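Local coordinates for protein ribonucleoside triphosphate reductase (Lactobacillus leichmannii, PDB 1L1L) that catalyses the adenosylcobalamin (B12)-dependent reduction of ribonucleoside triphosphates to 2'-deoxyribonucleoside triphosphates, as an allosterically regulated monomer, at residues Ser192-Val204 with Ser272-Val284. Sequence-based numbering, arbitrary orientation.
Sequences SESYDASVKVGAV and SGPMPLISMLLDV
The terminal methyl of Ile278 sits closer to Ser198 CB than ordinary van der Waals contact, CD1 to CB 3.4 Å, and touches Ala203 CB from the same branch. Its other methyl meets Val201, CG2 to CG2 at 3.5 Å, the two side chains crossing at about a right angle. Ser198 turns its hydroxyl back to its own helix: with OG beside the backbone N (chi1 -61°) it donates to Ser194 O, 2.7 Å away, which Ser198 N reaches from the opposite face of the carbonyl plane. The same OG is also packed against Ile278 CD1 and Pro274 CG, 3.6 Å from the latter. Helix 195-200 runs in the same direction as helix 275-284, the axes inclined at 23° and 9.2 Å apart at closest approach, and ends in a Schellman motif with Gly202 as the C' residue; both belong to the insertion domain of B12-dependent reductases, where Ile278 and Leu282 also pack on Leu186 of strand 183-187. Beside this turn Val201 O lies 3.3 Å from Leu282 CD1, and a water donates to this carbonyl and also hydrogen-bonds to Ser279 OG. Met275, bent at chi2 and chi3, folds over Ala197 CB, its CG 3.6 Å away, while toward the start of the helix Ser194 lies against Pro274 CD.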
loop_
_atom_site.group_PDB
_atom_site.type_symbol
_atom_site.label_atom_id
_atom_site.label_comp_id
_atom_site.label_asym_id
_atom_site.label_seq_id
_atom_site.Cartn_x
_atom_site.Cartn_y
_atom_site.Cartn_z
ATOM N N SER A 192 5.341 6.421 -35.577
ATOM C CA SER A 192 4.844 5.783 -34.367
ATOM C C SER A 192 3.330 5.606 -34.416
ATOM O O SER A 192 2.624 6.399 -35.037
ATOM C CB SER A 192 5.235 6.617 -33.145
ATOM O OG SER A 192 4.758 6.025 -31.951
ATOM N N GLU A 193 2.830 4.554 -33.774
ATOM C CA GLU A 193 1.392 4.309 -33.745
ATOM C C GLU A 193 0.752 5.252 -32.730
ATOM O O GLU A 193 -0.467 5.271 -32.566
ATOM C CB GLU A 193 1.098 2.867 -33.338
ATOM C CG GLU A 193 1.770 1.816 -34.207
ATOM C CD GLU A 193 1.435 0.406 -33.765
ATOM O OE1 GLU A 193 2.026 -0.550 -34.316
ATOM O OE2 GLU A 193 0.576 0.255 -32.870
ATOM N N SER A 194 1.590 6.025 -32.048
ATOM C CA SER A 194 1.125 6.967 -31.033
ATOM C C SER A 194 1.424 8.407 -31.428
ATOM O O SER A 194 1.385 9.304 -30.591
ATOM C CB SER A 194 1.807 6.670 -29.696
ATOM O OG SER A 194 1.613 5.321 -29.317
ATOM N N TYR A 195 1.728 8.623 -32.702
ATOM C CA TYR A 195 2.050 9.962 -33.184
ATOM C C TYR A 195 0.950 10.986 -32.904
ATOM O O TYR A 195 1.153 11.924 -32.134
ATOM C CB TYR A 195 2.354 9.926 -34.683
ATOM C CG TYR A 195 2.473 11.295 -35.305
ATOM C CD1 TYR A 195 1.509 11.760 -36.198
ATOM C CD2 TYR A 195 3.540 12.137 -34.983
ATOM C CE1 TYR A 195 1.600 13.031 -36.761
ATOM C CE2 TYR A 195 3.643 13.409 -35.538
ATOM C CZ TYR A 195 2.669 13.852 -36.427
ATOM O OH TYR A 195 2.760 15.114 -36.978
ATOM N N ASP A 196 -0.210 10.813 -33.529
ATOM C CA ASP A 196 -1.309 11.751 -33.325
ATOM C C ASP A 196 -1.521 12.034 -31.840
ATOM O O ASP A 196 -1.363 13.172 -31.392
ATOM C CB ASP A 196 -2.607 11.218 -33.953
ATOM C CG ASP A 196 -2.586 11.266 -35.480
ATOM O OD1 ASP A 196 -2.232 12.329 -36.040
ATOM O OD2 ASP A 196 -2.933 10.247 -36.121
ATOM N N ALA A 197 -1.866 10.996 -31.083
ATOM C CA ALA A 197 -2.103 11.127 -29.649
ATOM C C ALA A 197 -1.035 11.954 -28.941
ATOM O O ALA A 197 -1.347 12.760 -28.058
ATOM C CB ALA A 197 -2.195 9.748 -29.011
ATOM N N SER A 198 0.221 11.757 -29.322
ATOM C CA SER A 198 1.314 12.489 -28.698
ATOM C C SER A 198 1.328 13.958 -29.107
ATOM O O SER A 198 1.601 14.835 -28.289
ATOM C CB SER A 198 2.651 11.840 -29.047
ATOM O OG SER A 198 2.700 10.506 -28.576
ATOM N N VAL A 199 1.045 14.220 -30.378
ATOM C CA VAL A 199 1.015 15.589 -30.878
ATOM C C VAL A 199 -0.006 16.342 -30.039
ATOM O O VAL A 199 0.207 17.499 -29.672
ATOM C CB VAL A 199 0.594 15.636 -32.375
ATOM C CG1 VAL A 199 0.315 17.072 -32.808
ATOM C CG2 VAL A 199 1.696 15.039 -33.236
ATOM N N LYS A 200 -1.110 15.668 -29.731
ATOM C CA LYS A 200 -2.171 16.255 -28.932
ATOM C C LYS A 200 -1.722 16.685 -27.542
ATOM O O LYS A 200 -2.260 17.642 -26.984
ATOM C CB LYS A 200 -3.334 15.282 -28.806
ATOM C CG LYS A 200 -4.120 15.107 -30.089
ATOM C CD LYS A 200 -5.335 14.218 -29.875
ATOM C CE LYS A 200 -4.947 12.787 -29.479
ATOM N NZ LYS A 200 -4.322 12.680 -28.121
ATOM N N VAL A 201 -0.745 15.987 -26.975
ATOM C CA VAL A 201 -0.264 16.340 -25.647
ATOM C C VAL A 201 1.011 17.172 -25.658
ATOM O O VAL A 201 1.605 17.403 -24.610
ATOM C CB VAL A 201 -0.031 15.086 -24.772
ATOM C CG1 VAL A 201 -1.348 14.382 -24.512
ATOM C CG2 VAL A 201 0.953 14.152 -25.446
ATOM N N GLY A 202 1.447 17.616 -26.836
ATOM C CA GLY A 202 2.636 18.452 -26.882
ATOM C C GLY A 202 3.893 17.964 -27.573
ATOM O O GLY A 202 4.897 18.679 -27.600
ATOM N N ALA A 203 3.871 16.754 -28.120
ATOM C CA ALA A 203 5.049 16.239 -28.814
ATOM C C ALA A 203 5.043 16.721 -30.265
ATOM O O ALA A 203 3.980 16.968 -30.837
ATOM C CB ALA A 203 5.062 14.716 -28.768
ATOM N N VAL A 204 6.227 16.853 -30.857
ATOM C CA VAL A 204 6.332 17.297 -32.246
ATOM C C VAL A 204 6.841 16.195 -33.167
ATOM O O VAL A 204 7.648 15.350 -32.767
ATOM C CB VAL A 204 7.273 18.517 -32.390
ATOM C CG1 VAL A 204 6.671 19.721 -31.688
ATOM C CG2 VAL A 204 8.641 18.200 -31.816
ATOM N N SER A 272 0.296 2.347 -21.408
ATOM C CA SER A 272 -0.499 3.571 -21.513
ATOM C C SER A 272 -0.123 4.390 -22.747
ATOM O O SER A 272 -0.863 5.291 -23.162
ATOM C CB SER A 272 -0.269 4.426 -20.273
ATOM O OG SER A 272 1.105 4.766 -20.181
ATOM N N GLY A 273 1.022 4.075 -23.338
ATOM C CA GLY A 273 1.478 4.843 -24.481
ATOM C C GLY A 273 2.378 5.921 -23.901
ATOM O O GLY A 273 2.420 6.077 -22.682
ATOM N N PRO A 274 3.098 6.687 -24.726
ATOM C CA PRO A 274 3.987 7.729 -24.207
ATOM C C PRO A 274 3.274 9.027 -23.832
ATOM O O PRO A 274 3.871 9.900 -23.210
ATOM C CB PRO A 274 4.954 7.935 -25.359
ATOM C CG PRO A 274 4.024 7.826 -26.548
ATOM C CD PRO A 274 3.155 6.629 -26.199
ATOM N N MET A 275 2.002 9.141 -24.201
ATOM C CA MET A 275 1.240 10.355 -23.936
ATOM C C MET A 275 1.351 10.848 -22.494
ATOM O O MET A 275 1.708 12.003 -22.261
ATOM C CB MET A 275 -0.227 10.155 -24.327
ATOM C CG MET A 275 -0.455 9.973 -25.830
ATOM S SD MET A 275 0.047 8.329 -26.458
ATOM C CE MET A 275 -1.293 7.352 -25.849
ATOM N N PRO A 276 1.050 9.989 -21.503
ATOM C CA PRO A 276 1.163 10.466 -20.118
ATOM C C PRO A 276 2.576 10.917 -19.763
ATOM O O PRO A 276 2.756 11.826 -18.942
ATOM C CB PRO A 276 0.699 9.262 -19.290
ATOM C CG PRO A 276 0.999 8.086 -20.190
ATOM C CD PRO A 276 0.568 8.602 -21.542
ATOM N N LEU A 277 3.577 10.287 -20.379
ATOM C CA LEU A 277 4.968 10.653 -20.120
ATOM C C LEU A 277 5.282 12.036 -20.694
ATOM O O LEU A 277 6.037 12.806 -20.104
ATOM C CB LEU A 277 5.925 9.627 -20.739
ATOM C CG LEU A 277 7.414 9.952 -20.595
ATOM C CD1 LEU A 277 7.784 10.011 -19.121
ATOM C CD2 LEU A 277 8.256 8.906 -21.329
ATOM N N ILE A 278 4.705 12.338 -21.852
ATOM C CA ILE A 278 4.933 13.626 -22.507
ATOM C C ILE A 278 4.460 14.761 -21.595
ATOM O O ILE A 278 5.234 15.650 -21.250
ATOM C CB ILE A 278 4.200 13.678 -23.869
ATOM C CG1 ILE A 278 4.881 12.704 -24.841
ATOM C CG2 ILE A 278 4.206 15.101 -24.437
ATOM C CD1 ILE A 278 4.063 12.345 -26.041
ATOM N N SER A 279 3.196 14.704 -21.201
ATOM C CA SER A 279 2.604 15.708 -20.314
ATOM C C SER A 279 3.431 15.869 -19.039
ATOM O O SER A 279 3.738 16.991 -18.609
ATOM C CB SER A 279 1.185 15.295 -19.938
ATOM O OG SER A 279 0.423 14.994 -21.093
ATOM N N MET A 280 3.792 14.741 -18.430
ATOM C CA MET A 280 4.575 14.770 -17.203
ATOM C C MET A 280 5.892 15.515 -17.388
ATOM O O MET A 280 6.277 16.323 -16.546
ATOM C CB MET A 280 4.864 13.345 -16.730
ATOM C CG MET A 280 5.574 13.264 -15.395
ATOM S SD MET A 280 6.508 11.711 -15.227
ATOM C CE MET A 280 8.146 12.270 -15.664
ATOM N N LEU A 281 6.596 15.243 -18.482
ATOM C CA LEU A 281 7.872 15.902 -18.730
ATOM C C LEU A 281 7.674 17.396 -18.990
ATOM O O LEU A 281 8.487 18.218 -18.566
ATOM C CB LEU A 281 8.580 15.267 -19.927
ATOM C CG LEU A 281 9.096 13.846 -19.688
ATOM C CD1 LEU A 281 9.438 13.206 -21.032
ATOM C CD2 LEU A 281 10.306 13.875 -18.758
ATOM N N LEU A 282 6.603 17.734 -19.692
ATOM C CA LEU A 282 6.316 19.136 -19.996
ATOM C C LEU A 282 5.941 19.889 -18.731
ATOM O O LEU A 282 6.480 20.964 -18.459
ATOM C CB LEU A 282 5.188 19.245 -21.023
ATOM C CG LEU A 282 5.544 18.702 -22.416
ATOM C CD1 LEU A 282 4.340 18.806 -23.319
ATOM C CD2 LEU A 282 6.741 19.457 -22.987
ATOM N N ASP A 283 5.027 19.319 -17.949
ATOM C CA ASP A 283 4.605 19.952 -16.707
ATOM C C ASP A 283 5.713 20.007 -15.654
ATOM O O ASP A 283 5.831 20.987 -14.914
ATOM C CB ASP A 283 3.367 19.244 -16.160
ATOM C CG ASP A 283 2.146 19.452 -17.043
ATOM O OD1 ASP A 283 2.111 20.459 -17.790
ATOM O OD2 ASP A 283 1.215 18.625 -16.988
ATOM N N VAL A 284 6.531 18.958 -15.586
ATOM C CA VAL A 284 7.637 18.906 -14.641
ATOM C C VAL A 284 8.687 19.952 -15.014
ATOM O O VAL A 284 9.409 20.483 -14.156
ATOM C CB VAL A 284 8.283 17.489 -14.639
ATOM C CG1 VAL A 284 9.649 17.518 -13.997
ATOM C CG2 VAL A 284 7.379 16.530 -13.882
HETATM O O HOH W 1 -0.307 17.835 -22.389
#